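Local coordinates for putative lipoprotein (Bacteroides ovatus, PDB 3OQQ) that is of unknown function but is probably an extracellular, lipid-anchored protein built largely of antiparallel strands, with several bound calcium ions, at residues I345-Y350 / G385-V390. Residues are numbered along the deposited sequence; the frame is centred on the assembly and turned at random.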
ATOM      1  N   ILE A 345     -11.986   4.109 -10.591  1.00 17.80           N
ATOM      2  CA  ILE A 345     -12.293   2.747 -10.143  1.00 17.76           C
ATOM      3  C   ILE A 345     -11.627   2.501  -8.788  1.00 20.59           C
ATOM      4  O   ILE A 345     -10.467   2.804  -8.623  1.00 20.05           O
ATOM      5  CB  ILE A 345     -11.858   1.699 -11.224  1.00 19.74           C
ATOM      6  CG1 ILE A 345     -12.423   2.080 -12.615  1.00 19.90           C
ATOM      7  CG2 ILE A 345     -12.246   0.242 -10.836  1.00 17.94           C
ATOM      8  CD1 ILE A 345     -11.796   1.353 -13.834  1.00 22.82           C
ATOM      9  N   HIS A 346     -12.375   1.971  -7.822  1.00 17.56           N
ATOM     10  CA  HIS A 346     -11.860   1.591  -6.507  1.00 16.62           C
ATOM     11  C   HIS A 346     -12.102   0.084  -6.327  1.00 20.41           C
ATOM     12  O   HIS A 346     -12.822  -0.520  -7.128  1.00 19.07           O
ATOM     13  CB  HIS A 346     -12.563   2.406  -5.398  1.00 16.67           C
ATOM     14  CG  HIS A 346     -12.266   3.877  -5.436  1.00 19.13           C
ATOM     15  ND1 HIS A 346     -11.535   4.476  -4.447  1.00 20.09           N
ATOM     16  CD2 HIS A 346     -12.633   4.819  -6.339  1.00 20.43           C
ATOM     17  CE1 HIS A 346     -11.480   5.761  -4.761  1.00 19.57           C
ATOM     18  NE2 HIS A 346     -12.114   6.011  -5.900  1.00 20.09           N
HETATM   19  N   MSE A 347     -11.557  -0.512  -5.263  1.00 16.62           N
HETATM   20  CA  MSE A 347     -11.827  -1.927  -4.966  1.00 14.79           C
HETATM   21  C   MSE A 347     -13.223  -2.061  -4.330  1.00 19.51           C
HETATM   22  O   MSE A 347     -13.794  -1.066  -3.895  1.00 15.09           O
HETATM   23  CB  MSE A 347     -10.763  -2.506  -4.030  1.00 16.23           C
HETATM   24  CG  MSE A 347      -9.356  -2.385  -4.604  1.00 20.65           C
HETATM   25 SE   MSE A 347      -7.996  -3.199  -3.514  0.75 25.14          SE
HETATM   26  CE  MSE A 347      -8.036  -1.972  -2.032  1.00 23.03           C
ATOM     27  N   ARG A 348     -13.771  -3.295  -4.280  1.00 19.20           N
ATOM     28  CA  ARG A 348     -15.087  -3.544  -3.698  1.00 19.67           C
ATOM     29  C   ARG A 348     -15.200  -2.975  -2.285  1.00 23.69           C
ATOM     30  O   ARG A 348     -14.315  -3.201  -1.452  1.00 22.01           O
ATOM     31  CB  ARG A 348     -15.359  -5.058  -3.671  1.00 18.51           C
ATOM     32  CG  ARG A 348     -16.740  -5.391  -3.195  1.00 20.85           C
ATOM     33  CD  ARG A 348     -16.986  -6.886  -3.147  1.00 22.46           C
ATOM     34  NE  ARG A 348     -18.399  -7.159  -2.873  1.00 25.94           N
ATOM     35  CZ  ARG A 348     -18.912  -7.366  -1.665  1.00 36.27           C
ATOM     36  NH1 ARG A 348     -18.135  -7.339  -0.591  1.00 25.75           N
ATOM     37  NH2 ARG A 348     -20.206  -7.605  -1.522  1.00 24.39           N
ATOM     38  N   GLY A 349     -16.291  -2.245  -2.047  1.00 20.79           N
ATOM     39  CA  GLY A 349     -16.609  -1.670  -0.752  1.00 20.46           C
ATOM     40  C   GLY A 349     -15.941  -0.345  -0.468  1.00 25.13           C
ATOM     41  O   GLY A 349     -16.138   0.203   0.611  1.00 24.58           O
ATOM     42  N   TYR A 350     -15.124   0.170  -1.410  1.00 22.53           N
ATOM     43  CA  TYR A 350     -14.401   1.441  -1.238  1.00 21.58           C
ATOM     44  C   TYR A 350     -15.082   2.547  -2.015  1.00 24.13           C
ATOM     45  O   TYR A 350     -15.430   2.374  -3.196  1.00 24.09           O
ATOM     46  CB  TYR A 350     -12.930   1.286  -1.667  1.00 22.14           C
ATOM     47  CG  TYR A 350     -12.106   0.447  -0.710  1.00 23.64           C
ATOM     48  CD1 TYR A 350     -12.071  -0.944  -0.815  1.00 24.91           C
ATOM     49  CD2 TYR A 350     -11.317   1.046   0.273  1.00 24.38           C
ATOM     50  CE1 TYR A 350     -11.256  -1.716   0.021  1.00 22.61           C
ATOM     51  CE2 TYR A 350     -10.517   0.286   1.124  1.00 25.37           C
ATOM     52  CZ  TYR A 350     -10.478  -1.094   0.985  1.00 27.66           C
ATOM     53  OH  TYR A 350      -9.687  -1.824   1.836  1.00 24.20           O
ATOM     54  N   GLY A 385     -10.639  -4.756  -8.257  1.00 20.54           N
ATOM     55  CA  GLY A 385      -9.318  -4.574  -7.665  1.00 19.67           C
ATOM     56  C   GLY A 385      -9.066  -5.421  -6.435  1.00 21.53           C
ATOM     57  O   GLY A 385      -9.976  -5.653  -5.634  1.00 19.65           O
ATOM     58  N   VAL A 386      -7.806  -5.845  -6.252  1.00 18.48           N
ATOM     59  CA  VAL A 386      -7.371  -6.641  -5.097  1.00 18.32           C
ATOM     60  C   VAL A 386      -6.056  -6.080  -4.534  1.00 23.43           C
ATOM     61  O   VAL A 386      -5.244  -5.518  -5.268  1.00 20.69           O
ATOM     62  CB  VAL A 386      -7.261  -8.166  -5.413  1.00 22.28           C
ATOM     63  CG1 VAL A 386      -8.641  -8.794  -5.603  1.00 21.86           C
ATOM     64  CG2 VAL A 386      -6.371  -8.443  -6.625  1.00 22.19           C
ATOM     65  N   LYS A 387      -5.875  -6.203  -3.219  1.00 21.83           N
ATOM     66  CA  LYS A 387      -4.675  -5.750  -2.522  1.00 20.95           C
ATOM     67  C   LYS A 387      -4.032  -6.987  -1.918  1.00 23.67           C
ATOM     68  O   LYS A 387      -4.632  -7.691  -1.090  1.00 21.54           O
ATOM     69  CB  LYS A 387      -5.027  -4.696  -1.476  1.00 22.88           C
ATOM     70  CG  LYS A 387      -3.816  -4.042  -0.824  1.00 26.46           C
ATOM     71  CD  LYS A 387      -4.289  -2.863   0.019  1.00 34.10           C
ATOM     72  CE  LYS A 387      -4.704  -3.245   1.413  1.00 34.08           C
ATOM     73  NZ  LYS A 387      -5.098  -2.048   2.200  1.00 39.10           N
ATOM     74  N   LEU A 388      -2.815  -7.268  -2.376  1.00 19.39           N
ATOM     75  CA  LEU A 388      -2.122  -8.521  -2.096  1.00 18.40           C
ATOM     76  C   LEU A 388      -0.762  -8.359  -1.415  1.00 20.69           C
ATOM     77  O   LEU A 388      -0.175  -7.283  -1.509  1.00 19.27           O
ATOM     78  CB  LEU A 388      -1.909  -9.216  -3.483  1.00 17.21           C
ATOM     79  CG  LEU A 388      -3.131  -9.290  -4.432  1.00 20.84           C
ATOM     80  CD1 LEU A 388      -2.793  -9.988  -5.706  1.00 20.05           C
ATOM     81  CD2 LEU A 388      -4.313 -10.023  -3.788  1.00 24.28           C
ATOM     82  N   PRO A 389      -0.171  -9.448  -0.850  1.00 19.35           N
ATOM     83  CA  PRO A 389       1.219  -9.352  -0.346  1.00 18.18           C
ATOM     84  C   PRO A 389       2.137  -8.826  -1.444  1.00 22.23           C
ATOM     85  O   PRO A 389       1.932  -9.129  -2.627  1.00 22.25           O
ATOM     86  CB  PRO A 389       1.530 -10.794   0.054  1.00 19.52           C
ATOM     87  CG  PRO A 389       0.191 -11.342   0.450  1.00 23.61           C
ATOM     88  CD  PRO A 389      -0.701 -10.823  -0.636  1.00 20.18           C
ATOM     89  N   VAL A 390       3.094  -7.984  -1.069  1.00 19.91           N
ATOM     90  CA  VAL A 390       3.925  -7.200  -2.004  1.00 20.06           C
ATOM     91  C   VAL A 390       4.657  -8.070  -3.050  1.00 26.18           C
ATOM     92  O   VAL A 390       4.735  -7.665  -4.212  1.00 27.58           O
ATOM     93  CB  VAL A 390       4.880  -6.208  -1.286  1.00 22.81           C
ATOM     94  CG1 VAL A 390       5.927  -6.934  -0.436  1.00 23.07           C
ATOM     95  CG2 VAL A 390       5.516  -5.228  -2.280  1.00 21.81           C
TER
HETATM   96  O   HOH W   1      -7.077  -1.031   0.715  1.00 30.34           O
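Three groups grip the ammonium of Lys387: Lys387 NZ donates to a water at 2.7 Å, to Gln333 OE1 and to Thr330 OG1. The same water lies 2.9 Å from Tyr350 OH and so links the lysine to the phenol across the contact, while that hydroxyl is also hydrogen-bonded to Thr330 O. A buried positive charge is thus met by neutral oxygens, whose dipoles would probably stabilise it. Lys387 reaches them by a bend at chi3 (86°) in an otherwise extended chain.

The direct contact is made by the selenomethionine Met347. With CG anti to its carbonyl carbon (chi1 -58°), the side chain runs over the backbone of the strand 385-388. Met347 CG lies 3.5 Å from Gly385 O. Met347 SE rests 3.6 Å from Val386 C and 3.7 Å from Lys387 N, above the peptide that joins those two residues. Met347 SE is also 3.9 Å from Lys387 CB, and the bend at chi3 sends the methyl off the strand toward the Tyr350 ring; Met347 CE is still 4.1 Å from Lys387 CB. The two side chains cross at about a right angle. Gly385 has no side chain to obstruct Met347 CG. Phe131, from the neighbouring strand 122-131, also packs on Met347.

Behind this, Met347 O accepts from Tyr350 N at 3.1 Å and lies in the plane of the Tyr350 ring, at its edge. The bond closes a type II beta turn, Met347 to Tyr350, with Gly349 at positive phi, in the chain that follows strand 343-346, an outermost strand of a six-stranded antiparallel sheet; its methionine packs onto strand 385-388, which pairs antiparallel with strand 122-131 in a separate group of strands.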